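Local coordinates for glycosylation Associate Protein 2 (Streptococcus agalactiae serotype V, PDB 6OYC) that probably works with its partner Gap proteins in the glycosylation and accessory Sec export of a serine-rich adhesin, and has an alpha/beta-hydrolase-like domain, at residues P296-F301 and M319-M324; F81-V86 and Y287-D292; I204-D209 and K217-E222. All coordinates share one frame; numbering follows the deposited sequence.

Secondary structure, burial and chemistry change together across these three contacts. Interactions 1 and 2 adjoin, their centres about 12 Å apart, and share the mixed sheet of the hydrolase-like domain, where strand 283-289 lies beside strand 323-327. Interaction 1 is wholly buried and joins two parallel strands by backbone bonds, a pair of threonines and apolar side chains. Interaction 2, also largely buried, sets a turn leading into a strand of the parallel five-stranded sheet against strand 283-289 through one phenol and a valine. Interaction 3 lies about 41 Å from interaction 1, centre to centre, at the margin of a separate antiparallel sheet; there a largely buried inner strand meets a more exposed outer one, whose tryptophan N-H donates to a sulfate.

Interaction 1: residues P296-F301 and M319-M324; sequences PLTVYF and MKTPFM
Thr298 and Thr321 reach toward each other tip to tip, the methyl CG2 of Thr321 lying 3.6 Å from CG2 of Thr298. The hydroxyl of Thr298 sits between its own backbone N and carbonyl carbon (chi1 57°), a rotation that turns OG1 to segment 319-324, where it donates to Pro322 O at 3.0 Å. The same oxygen also takes Thr298 N at 2.8 Å, and the two donors arrive from opposite faces of the carbonyl plane. Val299 and Met324, by contrast, point the same way and lie side by side, with CG2 of Val299 4.0 Å from CB of Met324. On this face too, CD1 of Leu297 closes over the backbone of Pro322 and Phe323.

Between these two faces runs a parallel ladder: Met324 N donates to Thr298 O and Tyr300 N to Met324 O, each at 2.9 Å. Strand 297-301, helix 313-318 and strand 323-327 form a beta-alpha-beta crossover within the mixed sheet of the hydrolase-like domain. Met316 of that helix packs on Thr298, Tyr300 and Phe323, while the Tyr300 side chain touches a possible nucleophile elbow. Because Thr298 supplies both donors to Pro322 O, the residue leading into strand 323-327 is held by a side chain as well as by backbone, and the buried hydroxyl finds its acceptor in the carbonyl just ahead of that strand.

Interaction 2: residues F81-V86 and Y287-D292; sequences FEVYEV and YFDPVD
Val83 and Tyr84, the central pair of a type II beta turn spanning Glu82 to Glu85, both direct their side chains at the end of strand 283-289. The turn precedes strand 86-89 of the parallel five-stranded sheet, so the contact joins that sheet to the mixed sheet of the hydrolase-like domain.

The polar link is a single direct bond: Tyr84 OH donates to Phe288 O at 2.6 Å, with the acceptor near the plane of the phenol ring and at its edge. A water donates to the same hydroxyl and accepts, weakly, from Phe288 N, bridging back to the strand.

Apolar and aromatic contacts flank this bond. The Tyr84 and Tyr287 side chains slide past each other in opposite directions, their ring planes inclined at 59° and CE2 of Tyr84 3.7 Å from CE1 of Tyr287. CG1 of Val83 meets CD of Pro290.

Van der Waals contact with a polar group completes the set, both Val83 methyls resting on the carboxylate of Asp289. That carboxylate is engaged within its own segment by an Asx turn: Val291 N donates to Asp289 OD1 at 3.1 Å from above the carboxylate plane, while CG1 of Val83 approaches the same oxygen to 3.5 Å.

Interaction 3: residues I204-D209 and K217-E222; sequences ISLIVD and KEWYFE. With SO4 (sulfate ion), chain P.
Trp219 turns its indole back beside its own backbone N (chi1 -52°), and Leu206 on the facing strand carries CG anti to N (chi1 177°); together these rotations lay the two side chains side by side, pointing the same way. CB of Leu206 comes within 3.9 Å of CZ3 of Trp219, and CD2 of the leucine approaches CH2. Ile204 meets the indole differently, crossing it obliquely with CG2 near CE3. The CG1 branch of Ile204 reaches past the indole to Phe221, placing CD1 at the edge of that ring, 3.9 Å from CD2.

The backbone beneath is a beta hairpin of strands 198-208 and 215-222, the latter at the edge of a five-stranded antiparallel sheet of this chain. Ile204 and Trp219 form a hydrogen-bonded pair: Ile204 N donates to Trp219 O and Trp219 N to Ile204 O. Leu206 N gives a further bond to Lys217 O. Leu232 of strand 230-232 covers Ile204, Trp219 and Phe221 on the face that these side chains share.

Ser205 and Glu218, a non-hydrogen-bonded pair, occupy the opposite face. OG of Ser205 is directed to OE1 of Glu218, though the modelled separation is too short to be trusted in detail. Lys243 adds a hydrogen bond to the serine hydroxyl and a long, weak ion pair to the glutamate.

A sulfate, probably from the crystallisation liquor, lies at the edge of the indole. Trp219 NE1 donates to its O3 at 3.1 Å, with an N-H...O angle of 160°, and more weakly to O1. Lys217 holds CG 3.5 Å above one face of the indole, displaced toward its periphery, and brings CE to 3.2 Å from sulfate O2.

Interaction 1: residues P296-F301 and M319-M324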
loop_
_atom_site.group_PDB
_atom_site.type_symbol
_atom_site.label_atom_id
_atom_site.label_comp_id
_atom_site.label_asym_id
_atom_site.label_seq_id
_atom_site.Cartn_x
_atom_site.Cartn_y
_atom_site.Cartn_z
ATOM N N PRO B 296 -3.004 21.345 -5.856
ATOM C CA PRO B 296 -1.851 20.538 -6.196
ATOM C C PRO B 296 -2.047 19.065 -5.900
ATOM O O PRO B 296 -3.053 18.702 -5.359
ATOM C CB PRO B 296 -0.834 21.077 -5.242
ATOM C CG PRO B 296 -1.611 21.319 -4.036
ATOM C CD PRO B 296 -2.990 21.679 -4.441
ATOM N N LEU B 297 -1.083 18.236 -6.268
ATOM C CA LEU B 297 -1.130 16.821 -5.938
ATOM C C LEU B 297 -0.406 16.662 -4.596
ATOM O O LEU B 297 0.722 17.056 -4.455
ATOM C CB LEU B 297 -0.517 15.963 -7.019
ATOM C CG LEU B 297 -0.076 14.551 -6.686
ATOM C CD1 LEU B 297 -1.244 13.719 -6.267
ATOM C CD2 LEU B 297 0.632 13.895 -7.821
ATOM N N THR B 298 -1.071 16.066 -3.633
ATOM C CA THR B 298 -0.513 15.931 -2.290
ATOM C C THR B 298 -0.167 14.476 -1.977
ATOM O O THR B 298 -1.049 13.610 -1.973
ATOM C CB THR B 298 -1.497 16.469 -1.263
ATOM O OG1 THR B 298 -2.738 15.761 -1.399
ATOM C CG2 THR B 298 -1.721 17.960 -1.492
ATOM N N VAL B 299 1.098 14.219 -1.654
ATOM C CA VAL B 299 1.609 12.870 -1.417
ATOM C C VAL B 299 1.883 12.695 0.071
ATOM O O VAL B 299 2.606 13.497 0.678
ATOM C CB VAL B 299 2.883 12.609 -2.242
ATOM C CG1 VAL B 299 3.450 11.219 -1.963
ATOM C CG2 VAL B 299 2.612 12.802 -3.730
ATOM N N TYR B 300 1.320 11.640 0.661
ATOM C CA TYR B 300 1.570 11.290 2.058
ATOM C C TYR B 300 2.276 9.944 2.126
ATOM O O TYR B 300 1.712 8.931 1.700
ATOM C CB TYR B 300 0.269 11.236 2.855
ATOM C CG TYR B 300 0.475 10.974 4.331
ATOM C CD1 TYR B 300 1.215 11.856 5.119
ATOM C CD2 TYR B 300 -0.079 9.845 4.946
ATOM C CE1 TYR B 300 1.401 11.623 6.472
ATOM C CE2 TYR B 300 0.111 9.600 6.300
ATOM C CZ TYR B 300 0.849 10.495 7.059
ATOM O OH TYR B 300 1.032 10.262 8.403
ATOM N N PHE B 301 3.506 9.937 2.650
ATOM C CA PHE B 301 4.205 8.691 2.941
ATOM C C PHE B 301 3.753 8.148 4.297
ATOM O O PHE B 301 3.762 8.872 5.300
ATOM C CB PHE B 301 5.715 8.896 2.962
ATOM C CG PHE B 301 6.344 9.077 1.602
ATOM C CD1 PHE B 301 6.248 10.289 0.932
ATOM C CD2 PHE B 301 7.079 8.058 1.023
ATOM C CE1 PHE B 301 6.837 10.468 -0.299
ATOM C CE2 PHE B 301 7.677 8.236 -0.218
ATOM C CZ PHE B 301 7.554 9.441 -0.881
ATOM N N MET B 319 -8.781 16.908 2.436
ATOM C CA MET B 319 -8.204 18.084 1.803
ATOM C C MET B 319 -8.812 18.393 0.445
ATOM O O MET B 319 -8.427 19.403 -0.154
ATOM C CB MET B 319 -6.698 17.897 1.649
ATOM C CG MET B 319 -6.031 17.368 2.896
ATOM S SD MET B 319 -5.385 18.703 3.903
ATOM C CE MET B 319 -5.038 17.854 5.456
ATOM N N LYS B 320 -9.704 17.537 -0.064
ATOM C CA LYS B 320 -10.402 17.764 -1.331
ATOM C C LYS B 320 -9.426 18.104 -2.458
ATOM O O LYS B 320 -9.775 18.760 -3.444
ATOM C CB LYS B 320 -11.482 18.840 -1.170
ATOM C CG LYS B 320 -12.487 18.538 -0.046
ATOM C CD LYS B 320 -13.449 17.398 -0.432
ATOM C CE LYS B 320 -14.842 17.576 0.188
ATOM N NZ LYS B 320 -15.960 17.438 -0.812
ATOM N N THR B 321 -8.197 17.644 -2.325
ATOM C CA THR B 321 -7.152 17.804 -3.318
ATOM C C THR B 321 -6.769 16.439 -3.893
ATOM O O THR B 321 -7.014 15.405 -3.261
ATOM C CB THR B 321 -5.935 18.481 -2.660
ATOM O OG1 THR B 321 -4.980 18.875 -3.654
ATOM C CG2 THR B 321 -5.271 17.538 -1.663
ATOM N N PRO B 322 -6.211 16.384 -5.104
ATOM C CA PRO B 322 -5.695 15.099 -5.602
ATOM C C PRO B 322 -4.584 14.612 -4.695
ATOM O O PRO B 322 -3.765 15.405 -4.221
ATOM C CB PRO B 322 -5.171 15.427 -7.003
ATOM C CG PRO B 322 -5.842 16.729 -7.376
ATOM C CD PRO B 322 -6.101 17.462 -6.103
ATOM N N PHE B 323 -4.560 13.298 -4.438
ATOM C CA PHE B 323 -3.626 12.795 -3.440
ATOM C C PHE B 323 -3.135 11.386 -3.749
ATOM O O PHE B 323 -3.790 10.588 -4.429
ATOM C CB PHE B 323 -4.227 12.849 -2.027
ATOM C CG PHE B 323 -5.335 11.857 -1.760
ATOM C CD1 PHE B 323 -6.649 12.169 -2.059
ATOM C CD2 PHE B 323 -5.060 10.631 -1.139
ATOM C CE1 PHE B 323 -7.679 11.286 -1.780
ATOM C CE2 PHE B 323 -6.085 9.728 -0.845
ATOM C CZ PHE B 323 -7.398 10.050 -1.169
ATOM N N MET B 324 -1.953 11.104 -3.224
ATOM C CA MET B 324 -1.290 9.827 -3.375
ATOM C C MET B 324 -0.846 9.368 -1.997
ATOM O O MET B 324 -0.393 10.183 -1.184
ATOM C CB MET B 324 -0.099 9.950 -4.319
ATOM C CG MET B 324 0.459 8.650 -4.832
ATOM S SD MET B 324 1.760 9.004 -6.035
ATOM C CE MET B 324 2.553 7.401 -6.207
#

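Interaction 2: residues F81-V86 and Y287-D292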
loop_
_atom_site.group_PDB
_atom_site.type_symbol
_atom_site.label_atom_id
_atom_site.label_comp_id
_atom_site.label_asym_id
_atom_site.label_seq_id
_atom_site.Cartn_x
_atom_site.Cartn_y
_atom_site.Cartn_z
ATOM N N PHE B 81 -20.880 7.393 -7.064
ATOM C CA PHE B 81 -19.808 6.404 -7.131
ATOM C C PHE B 81 -18.446 7.062 -6.960
ATOM O O PHE B 81 -18.218 8.175 -7.439
ATOM C CB PHE B 81 -19.849 5.625 -8.460
ATOM C CG PHE B 81 -21.054 4.734 -8.586
ATOM C CD1 PHE B 81 -21.101 3.504 -7.924
ATOM C CD2 PHE B 81 -22.164 5.145 -9.327
ATOM C CE1 PHE B 81 -22.228 2.693 -8.008
ATOM C CE2 PHE B 81 -23.284 4.345 -9.428
ATOM C CZ PHE B 81 -23.323 3.109 -8.759
ATOM N N GLU B 82 -17.550 6.358 -6.279
ATOM C CA GLU B 82 -16.195 6.807 -6.005
ATOM C C GLU B 82 -15.256 6.321 -7.098
ATOM O O GLU B 82 -15.592 5.447 -7.894
ATOM C CB GLU B 82 -15.717 6.278 -4.645
ATOM C CG GLU B 82 -16.544 6.754 -3.479
ATOM C CD GLU B 82 -16.391 8.247 -3.261
ATOM O OE1 GLU B 82 -15.247 8.695 -2.987
ATOM O OE2 GLU B 82 -17.406 8.971 -3.382
ATOM N N VAL B 83 -14.041 6.867 -7.097
ATOM C CA VAL B 83 -13.028 6.368 -8.013
ATOM C C VAL B 83 -12.815 4.854 -7.825
ATOM O O VAL B 83 -13.037 4.293 -6.739
ATOM C CB VAL B 83 -11.717 7.150 -7.823
ATOM C CG1 VAL B 83 -11.886 8.588 -8.360
ATOM C CG2 VAL B 83 -11.297 7.146 -6.345
ATOM N N TYR B 84 -12.399 4.193 -8.910
ATOM C CA TYR B 84 -12.133 2.749 -8.958
ATOM C C TYR B 84 -13.366 1.887 -8.732
ATOM O O TYR B 84 -13.254 0.655 -8.768
ATOM C CB TYR B 84 -11.058 2.343 -7.942
ATOM C CG TYR B 84 -9.789 3.114 -8.145
ATOM C CD1 TYR B 84 -9.048 2.951 -9.308
ATOM C CD2 TYR B 84 -9.343 4.021 -7.195
ATOM C CE1 TYR B 84 -7.876 3.659 -9.516
ATOM C CE2 TYR B 84 -8.183 4.733 -7.395
ATOM C CZ TYR B 84 -7.456 4.558 -8.571
ATOM O OH TYR B 84 -6.294 5.271 -8.791
ATOM N N GLU B 85 -14.536 2.501 -8.518
ATOM C CA GLU B 85 -15.778 1.748 -8.395
ATOM C C GLU B 85 -16.482 1.566 -9.726
ATOM O O GLU B 85 -17.558 0.966 -9.771
ATOM C CB GLU B 85 -16.730 2.421 -7.401
ATOM C CG GLU B 85 -16.252 2.322 -5.958
ATOM C CD GLU B 85 -17.277 2.843 -4.949
ATOM O OE1 GLU B 85 -18.309 3.425 -5.365
ATOM O OE2 GLU B 85 -17.025 2.687 -3.735
ATOM N N VAL B 86 -15.916 2.072 -10.812
ATOM C CA VAL B 86 -16.568 2.046 -12.111
ATOM C C VAL B 86 -15.830 1.056 -12.995
ATOM O O VAL B 86 -14.591 0.978 -12.964
ATOM C CB VAL B 86 -16.604 3.457 -12.735
ATOM C CG1 VAL B 86 -17.267 3.433 -14.120
ATOM C CG2 VAL B 86 -17.347 4.394 -11.793
ATOM N N TYR B 287 -1.475 4.407 -3.537
ATOM C CA TYR B 287 -2.882 4.654 -3.800
ATOM C C TYR B 287 -3.026 6.064 -4.347
ATOM O O TYR B 287 -2.407 6.998 -3.832
ATOM C CB TYR B 287 -3.732 4.494 -2.538
ATOM C CG TYR B 287 -5.177 4.808 -2.828
ATOM C CD1 TYR B 287 -5.963 3.903 -3.514
ATOM C CD2 TYR B 287 -5.733 6.033 -2.469
ATOM C CE1 TYR B 287 -7.260 4.176 -3.809
ATOM C CE2 TYR B 287 -7.041 6.329 -2.762
ATOM C CZ TYR B 287 -7.800 5.393 -3.435
ATOM O OH TYR B 287 -9.105 5.661 -3.733
ATOM N N PHE B 288 -3.851 6.229 -5.378
ATOM C CA PHE B 288 -3.959 7.527 -6.039
ATOM C C PHE B 288 -5.415 7.875 -6.320
ATOM O O PHE B 288 -6.142 7.068 -6.906
ATOM C CB PHE B 288 -3.141 7.536 -7.334
ATOM C CG PHE B 288 -3.423 8.710 -8.244
ATOM C CD1 PHE B 288 -3.000 9.993 -7.907
ATOM C CD2 PHE B 288 -4.072 8.516 -9.455
ATOM C CE1 PHE B 288 -3.243 11.075 -8.767
ATOM C CE2 PHE B 288 -4.310 9.584 -10.320
ATOM C CZ PHE B 288 -3.895 10.868 -9.974
ATOM N N ASP B 289 -5.825 9.071 -5.907
ATOM C CA ASP B 289 -7.172 9.602 -6.157
ATOM C C ASP B 289 -7.014 10.981 -6.793
ATOM O O ASP B 289 -6.550 11.919 -6.109
ATOM C CB ASP B 289 -7.982 9.685 -4.859
ATOM C CG ASP B 289 -9.457 10.058 -5.083
ATOM O OD1 ASP B 289 -9.846 10.469 -6.198
ATOM O OD2 ASP B 289 -10.245 9.945 -4.122
ATOM N N PRO B 290 -7.372 11.159 -8.073
ATOM C CA PRO B 290 -7.187 12.481 -8.707
ATOM C C PRO B 290 -8.189 13.525 -8.250
ATOM O O PRO B 290 -7.960 14.707 -8.498
ATOM C CB PRO B 290 -7.359 12.177 -10.203
ATOM C CG PRO B 290 -8.376 11.078 -10.210
ATOM C CD PRO B 290 -8.079 10.223 -8.965
ATOM N N VAL B 291 -9.300 13.128 -7.630
ATOM C CA VAL B 291 -10.301 14.044 -7.076
ATOM C C VAL B 291 -10.769 15.047 -8.134
ATOM O O VAL B 291 -11.373 14.646 -9.135
ATOM C CB VAL B 291 -9.761 14.718 -5.801
ATOM C CG1 VAL B 291 -10.901 15.422 -4.998
ATOM C CG2 VAL B 291 -9.090 13.652 -4.930
ATOM N N ASP B 292 -10.535 16.348 -7.931
ATOM C CA ASP B 292 -11.041 17.357 -8.868
ATOM C C ASP B 292 -10.036 17.719 -9.952
ATOM O O ASP B 292 -10.300 18.629 -10.740
ATOM C CB ASP B 292 -11.491 18.635 -8.134
ATOM C CG ASP B 292 -10.390 19.259 -7.272
ATOM O OD1 ASP B 292 -9.186 19.126 -7.597
ATOM O OD2 ASP B 292 -10.741 19.897 -6.256
HETATM O O HOH W 1 -3.931 3.973 -7.054
#

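Interaction 3: residues I204-D209 and K217-E222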
loop_
_atom_site.group_PDB
_atom_site.type_symbol
_atom_site.label_atom_id
_atom_site.label_comp_id
_atom_site.label_asym_id
_atom_site.label_seq_id
_atom_site.Cartn_x
_atom_site.Cartn_y
_atom_site.Cartn_z
ATOM N N ILE B 204 0.297 -25.504 1.019
ATOM C CA ILE B 204 -0.608 -24.681 1.800
ATOM C C ILE B 204 -1.869 -25.501 2.000
ATOM O O ILE B 204 -2.520 -25.878 1.018
ATOM C CB ILE B 204 -0.908 -23.348 1.084
ATOM C CG1 ILE B 204 0.402 -22.609 0.835
ATOM C CG2 ILE B 204 -1.879 -22.458 1.892
ATOM C CD1 ILE B 204 0.305 -21.557 -0.187
ATOM N N SER B 205 -2.199 -25.789 3.263
ATOM C CA SER B 205 -3.315 -26.656 3.640
ATOM C C SER B 205 -4.387 -25.861 4.389
ATOM O O SER B 205 -4.098 -25.215 5.408
ATOM C CB SER B 205 -2.833 -27.827 4.517
ATOM O OG SER B 205 -1.767 -28.562 3.925
ATOM N N LEU B 206 -5.629 -25.945 3.916
ATOM C CA LEU B 206 -6.749 -25.232 4.529
ATOM C C LEU B 206 -7.438 -26.131 5.562
ATOM O O LEU B 206 -8.133 -27.091 5.202
ATOM C CB LEU B 206 -7.731 -24.779 3.458
ATOM C CG LEU B 206 -9.009 -24.083 3.937
ATOM C CD1 LEU B 206 -8.682 -22.886 4.832
ATOM C CD2 LEU B 206 -9.840 -23.662 2.714
ATOM N N ILE B 207 -7.253 -25.813 6.843
ATOM C CA ILE B 207 -7.904 -26.522 7.943
ATOM C C ILE B 207 -9.267 -25.877 8.189
ATOM O O ILE B 207 -9.343 -24.680 8.477
ATOM C CB ILE B 207 -7.032 -26.486 9.217
ATOM C CG1 ILE B 207 -5.659 -27.131 8.958
ATOM C CG2 ILE B 207 -7.744 -27.170 10.405
ATOM C CD1 ILE B 207 -4.489 -26.397 9.612
ATOM N N VAL B 208 -10.340 -26.671 8.088
ATOM C CA VAL B 208 -11.694 -26.122 8.188
ATOM C C VAL B 208 -11.916 -25.503 9.553
ATOM O O VAL B 208 -11.523 -26.063 10.587
ATOM C CB VAL B 208 -12.764 -27.199 7.932
ATOM C CG1 VAL B 208 -14.174 -26.642 8.216
ATOM C CG2 VAL B 208 -12.668 -27.710 6.531
ATOM N N ASP B 209 -12.587 -24.361 9.562
ATOM C CA ASP B 209 -12.852 -23.656 10.802
ATOM C C ASP B 209 -13.475 -24.563 11.857
ATOM O O ASP B 209 -14.414 -25.308 11.578
ATOM C CB ASP B 209 -13.773 -22.484 10.523
ATOM C CG ASP B 209 -13.334 -21.261 11.231
ATOM O OD1 ASP B 209 -13.068 -21.348 12.463
ATOM O OD2 ASP B 209 -13.235 -20.222 10.539
ATOM N N LYS B 217 -8.754 -28.448 1.686
ATOM C CA LYS B 217 -8.185 -27.997 0.424
ATOM C C LYS B 217 -6.698 -27.775 0.621
ATOM O O LYS B 217 -6.270 -27.273 1.671
ATOM C CB LYS B 217 -8.870 -26.700 -0.059
ATOM C CG LYS B 217 -8.354 -26.156 -1.405
ATOM C CD LYS B 217 -9.416 -26.267 -2.517
ATOM C CE LYS B 217 -8.839 -25.978 -3.922
ATOM N NZ LYS B 217 -7.764 -26.935 -4.378
ATOM N N GLU B 218 -5.917 -28.176 -0.380
ATOM C CA GLU B 218 -4.478 -27.947 -0.406
ATOM C C GLU B 218 -4.098 -27.367 -1.753
ATOM O O GLU B 218 -4.590 -27.833 -2.785
ATOM C CB GLU B 218 -3.648 -29.238 -0.204
ATOM C CG GLU B 218 -3.570 -29.721 1.208
ATOM C CD GLU B 218 -2.376 -30.639 1.444
ATOM O OE1 GLU B 218 -1.707 -30.484 2.489
ATOM O OE2 GLU B 218 -2.105 -31.502 0.578
ATOM N N TRP B 219 -3.192 -26.386 -1.736
ATOM C CA TRP B 219 -2.526 -25.875 -2.925
ATOM C C TRP B 219 -1.020 -26.074 -2.808
ATOM O O TRP B 219 -0.478 -26.247 -1.709
ATOM C CB TRP B 219 -2.787 -24.380 -3.128
ATOM C CG TRP B 219 -4.219 -23.909 -3.120
ATOM C CD1 TRP B 219 -4.971 -23.583 -4.212
ATOM C CD2 TRP B 219 -5.043 -23.640 -1.973
ATOM N NE1 TRP B 219 -6.211 -23.152 -3.819
ATOM C CE2 TRP B 219 -6.280 -23.161 -2.453
ATOM C CE3 TRP B 219 -4.858 -23.766 -0.590
ATOM C CZ2 TRP B 219 -7.342 -22.814 -1.598
ATOM C CZ3 TRP B 219 -5.902 -23.413 0.261
ATOM C CH2 TRP B 219 -7.135 -22.939 -0.247
ATOM N N TYR B 220 -0.330 -25.996 -3.946
ATOM C CA TYR B 220 1.128 -25.989 -3.950
ATOM C C TYR B 220 1.618 -24.934 -4.932
ATOM O O TYR B 220 0.947 -24.619 -5.914
ATOM C CB TYR B 220 1.722 -27.360 -4.315
ATOM C CG TYR B 220 1.574 -27.653 -5.786
ATOM C CD1 TYR B 220 0.379 -28.159 -6.294
ATOM C CD2 TYR B 220 2.606 -27.382 -6.685
ATOM C CE1 TYR B 220 0.219 -28.398 -7.654
ATOM C CE2 TYR B 220 2.445 -27.619 -8.052
ATOM C CZ TYR B 220 1.250 -28.126 -8.523
ATOM O OH TYR B 220 1.074 -28.371 -9.874
ATOM N N PHE B 221 2.799 -24.393 -4.657
ATOM C CA PHE B 221 3.407 -23.403 -5.535
ATOM C C PHE B 221 4.914 -23.585 -5.478
ATOM O O PHE B 221 5.489 -23.731 -4.391
ATOM C CB PHE B 221 3.001 -21.970 -5.127
ATOM C CG PHE B 221 1.518 -21.734 -5.191
ATOM C CD1 PHE B 221 0.901 -21.434 -6.400
ATOM C CD2 PHE B 221 0.731 -21.872 -4.053
ATOM C CE1 PHE B 221 -0.473 -21.268 -6.468
ATOM C CE2 PHE B 221 -0.634 -21.704 -4.109
ATOM C CZ PHE B 221 -1.245 -21.394 -5.314
ATOM N N GLU B 222 5.553 -23.585 -6.637
ATOM C CA GLU B 222 6.989 -23.788 -6.695
ATOM C C GLU B 222 7.601 -22.767 -7.633
ATOM O O GLU B 222 6.893 -22.054 -8.349
ATOM C CB GLU B 222 7.332 -25.204 -7.143
ATOM C CG GLU B 222 6.672 -25.590 -8.430
ATOM C CD GLU B 222 6.615 -27.091 -8.622
ATOM O OE1 GLU B 222 5.785 -27.752 -7.963
ATOM O OE2 GLU B 222 7.401 -27.613 -9.434
HETATM S S SO4 P . -8.466 -23.450 -6.795
HETATM O O1 SO4 P . -7.017 -23.456 -6.923
HETATM O O2 SO4 P . -8.948 -24.821 -6.942
HETATM O O3 SO4 P . -8.811 -22.907 -5.478
HETATM O O4 SO4 P . -9.031 -22.602 -7.854
#